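Local coordinates for protein mercuric reductase (Metallosphaera sedula, PDB 4YWO) that probably reduces mercuric ion to elemental mercury with NADPH, working as a homodimeric FAD-dependent flavoprotein of the pyridine nucleotide-disulfide oxidoreductase family, at residues 142-147 with 271-276. Sequence-based numbering, arbitrary orientation.
With FAD (flavin-adenine dinucleotide), chain B.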
loop_
_atom_site.group_PDB
_atom_site.type_symbol
_atom_site.label_atom_id
_atom_site.label_comp_id
_atom_site.label_asym_id
_atom_site.label_seq_id
_atom_site.Cartn_x
_atom_site.Cartn_y
_atom_site.Cartn_z
ATOM N N ILE A 142 22.857 8.382 -23.632
ATOM C CA ILE A 142 23.839 8.257 -22.568
ATOM C C ILE A 142 23.117 7.891 -21.269
ATOM O O ILE A 142 22.307 8.690 -20.816
ATOM C CB ILE A 142 24.673 9.535 -22.374
ATOM C CG1 ILE A 142 25.326 9.924 -23.752
ATOM C CG2 ILE A 142 25.713 9.376 -21.282
ATOM C CD1 ILE A 142 26.022 11.220 -23.689
ATOM N N ALA A 143 23.540 6.778 -20.663
ATOM C CA ALA A 143 22.855 6.269 -19.428
ATOM C C ALA A 143 23.887 5.637 -18.508
ATOM O O ALA A 143 23.846 4.469 -18.137
ATOM C CB ALA A 143 21.876 5.242 -19.904
ATOM N N THR A 144 24.910 6.440 -18.118
ATOM C CA THR A 144 26.103 5.920 -17.465
ATOM C C THR A 144 26.050 6.017 -15.979
ATOM O O THR A 144 26.950 5.589 -15.313
ATOM C CB THR A 144 27.370 6.707 -17.959
ATOM O OG1 THR A 144 27.050 8.134 -17.974
ATOM C CG2 THR A 144 27.678 6.228 -19.352
ATOM N N GLY A 145 24.900 6.443 -15.415
ATOM C CA GLY A 145 24.774 6.387 -13.986
ATOM C C GLY A 145 25.555 7.364 -13.186
ATOM O O GLY A 145 25.910 8.428 -13.636
ATOM N N SER A 146 25.781 6.989 -11.899
ATOM C CA SER A 146 26.449 7.835 -10.926
ATOM C C SER A 146 27.412 6.942 -10.082
ATOM O O SER A 146 27.354 5.719 -10.194
ATOM C CB SER A 146 25.477 8.580 -10.014
ATOM O OG SER A 146 24.637 7.625 -9.343
ATOM N N SER A 147 28.256 7.561 -9.325
ATOM C CA SER A 147 29.157 6.935 -8.379
ATOM C C SER A 147 29.105 7.622 -7.059
ATOM O O SER A 147 28.705 8.771 -6.929
ATOM C CB SER A 147 30.618 7.110 -8.908
ATOM O OG SER A 147 30.867 6.310 -10.069
ATOM N N VAL A 271 30.261 11.339 -15.747
ATOM C CA VAL A 271 30.289 12.194 -16.914
ATOM C C VAL A 271 31.725 12.323 -17.488
ATOM O O VAL A 271 31.933 13.168 -18.329
ATOM C CB VAL A 271 29.669 13.590 -16.667
ATOM C CG1 VAL A 271 28.199 13.487 -16.337
ATOM C CG2 VAL A 271 30.378 14.356 -15.553
ATOM N N ASP A 272 32.590 11.458 -17.097
ATOM C CA ASP A 272 33.980 11.424 -17.646
ATOM C C ASP A 272 33.981 10.592 -18.942
ATOM O O ASP A 272 34.416 9.433 -18.976
ATOM C CB ASP A 272 34.926 10.883 -16.576
ATOM C CG ASP A 272 36.406 10.895 -17.060
ATOM O OD1 ASP A 272 36.685 11.539 -18.099
ATOM O OD2 ASP A 272 37.239 10.191 -16.477
ATOM N N LEU A 273 33.425 11.187 -19.985
ATOM C CA LEU A 273 33.027 10.500 -21.203
ATOM C C LEU A 273 33.493 11.180 -22.463
ATOM O O LEU A 273 33.005 10.884 -23.567
ATOM C CB LEU A 273 31.438 10.460 -21.320
ATOM C CG LEU A 273 30.694 9.839 -20.152
ATOM C CD1 LEU A 273 29.200 9.965 -20.312
ATOM C CD2 LEU A 273 31.080 8.357 -20.010
ATOM N N GLY A 274 34.414 12.159 -22.327
ATOM C CA GLY A 274 34.741 12.927 -23.524
ATOM C C GLY A 274 33.652 13.786 -24.118
ATOM O O GLY A 274 33.573 13.980 -25.305
ATOM N N LEU A 275 32.746 14.275 -23.269
ATOM C CA LEU A 275 31.572 14.975 -23.713
ATOM C C LEU A 275 31.847 16.190 -24.590
ATOM O O LEU A 275 31.079 16.448 -25.507
ATOM C CB LEU A 275 30.692 15.368 -22.497
ATOM C CG LEU A 275 30.152 14.201 -21.715
ATOM C CD1 LEU A 275 29.398 14.706 -20.494
ATOM C CD2 LEU A 275 29.261 13.313 -22.523
ATOM N N GLU A 276 32.947 16.880 -24.300
ATOM C CA GLU A 276 33.339 18.036 -25.071
ATOM C C GLU A 276 33.610 17.651 -26.556
ATOM O O GLU A 276 33.451 18.462 -27.441
ATOM C CB GLU A 276 34.545 18.737 -24.390
ATOM C CG GLU A 276 35.835 17.909 -24.451
ATOM C CD GLU A 276 36.009 16.849 -23.367
ATOM O OE1 GLU A 276 35.069 16.539 -22.564
ATOM O OE2 GLU A 276 37.138 16.278 -23.250
HETATM P PA FAD B . 23.489 2.870 -13.648
HETATM O O1A FAD B . 22.601 1.671 -13.419
HETATM O O2A FAD B . 24.701 3.087 -12.772
HETATM O O5B FAD B . 23.974 2.852 -15.183
HETATM C C5B FAD B . 25.354 2.998 -15.508
HETATM C C4B FAD B . 25.877 1.693 -16.097
HETATM O O4B FAD B . 26.508 1.949 -17.354
HETATM C C3B FAD B . 26.906 1.048 -15.182
HETATM O O3B FAD B . 26.461 -0.251 -14.782
HETATM C C2B FAD B . 28.182 0.936 -15.991
HETATM O O2B FAD B . 28.563 -0.438 -16.114
HETATM C C1B FAD B . 27.871 1.515 -17.362
HETATM N N9A FAD B . 28.763 2.670 -17.631
HETATM C C8A FAD B . 28.951 3.726 -16.818
HETATM N N7A FAD B . 29.831 4.609 -17.357
HETATM C C5A FAD B . 30.223 4.114 -18.546
HETATM C C6A FAD B . 31.137 4.541 -19.631
HETATM N N6A FAD B . 31.826 5.704 -19.550
HETATM N N1A FAD B . 31.260 3.729 -20.706
HETATM C C2A FAD B . 30.580 2.571 -20.799
HETATM N N3A FAD B . 29.734 2.123 -19.853
HETATM C C4A FAD B . 29.516 2.836 -18.722
HETATM N N1 FAD B . 16.340 3.820 -6.317
HETATM C C2 FAD B . 15.042 3.496 -6.091
HETATM O O2 FAD B . 14.174 3.901 -6.893
HETATM N N3 FAD B . 14.651 2.755 -5.038
HETATM C C4 FAD B . 15.518 2.283 -4.135
HETATM O O4 FAD B . 15.123 1.597 -3.166
HETATM C C4X FAD B . 16.958 2.593 -4.309
HETATM N N5 FAD B . 17.896 2.154 -3.441
HETATM C C5X FAD B . 19.203 2.453 -3.627
HETATM C C6 FAD B . 20.151 1.990 -2.721
HETATM C C7 FAD B . 21.496 2.293 -2.905
HETATM C C7M FAD B . 22.521 1.791 -1.922
HETATM C C8 FAD B . 21.923 3.112 -4.070
HETATM C C8M FAD B . 23.380 3.438 -4.266
HETATM C C9 FAD B . 20.979 3.576 -4.978
HETATM C C9A FAD B . 19.635 3.274 -4.795
HETATM N N10 FAD B . 18.672 3.740 -5.710
HETATM C C10 FAD B . 17.321 3.411 -5.487
HETATM C "C1'" FAD B . 19.064 4.549 -6.867
HETATM C "C2'" FAD B . 19.060 3.680 -8.119
HETATM O "O2'" FAD B . 19.839 2.502 -7.885
HETATM C "C3'" FAD B . 19.632 4.438 -9.311
HETATM O "O3'" FAD B . 18.957 5.693 -9.447
HETATM C "C4'" FAD B . 19.473 3.635 -10.596
HETATM O "O4'" FAD B . 20.302 2.469 -10.536
HETATM C "C5'" FAD B . 19.856 4.468 -11.813
HETATM O "O5'" FAD B . 20.235 3.603 -12.882
HETATM P P FAD B . 21.065 4.173 -14.138
HETATM O O1P FAD B . 20.987 3.158 -15.254
HETATM O O2P FAD B . 20.632 5.598 -14.384
HETATM O O3P FAD B . 22.575 4.194 -13.582
#
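The backbones stay well apart: the closest CA pair across the contact, Thr144 CA and Val271 CA, is separated by 7.6 Å, and side chains bridge the interval. Leu273 reaches in with CD1, which meets Ile142 CG2 at 3.7 Å as the two side chains run past each other in opposite directions. The same methyl faces Thr144 OG1, also at 3.7 Å, an approach of ends without a polar bond; that hydroxyl is hydrogen-bonded to the carbonyl O of Asn270, just before the loop. Farther out, the extended Ile142 chain (chi2 174°) carries CD1 to within 4.0 Å of Leu275 CD2.

Thr144 turns its other branch to the cofactor. With CG2 placed beside the backbone N and OG1 between N and the carbonyl carbon (chi1 44°), the methyl lies over one face of the adenine, 3.4 Å from FAD C5A, while the hydroxyl is left to the loop. Next along, Gly145 has a positive phi of 72°, and its CA lies 3.1 Å from FAD O3P of the pyrophosphate bridge; lacking a CB, it leaves room for FAD O2A. Ser146 OG is hydrogen-bonded to Asp306, which itself binds FAD.

Ala143-Thr144-Gly145 matches the ATG motif of this flavoprotein family: it follows strand 139-142 of the parallel Rossmann-type sheet, and here the 271-276 loop packs against it beside the adenine end of the FAD pocket.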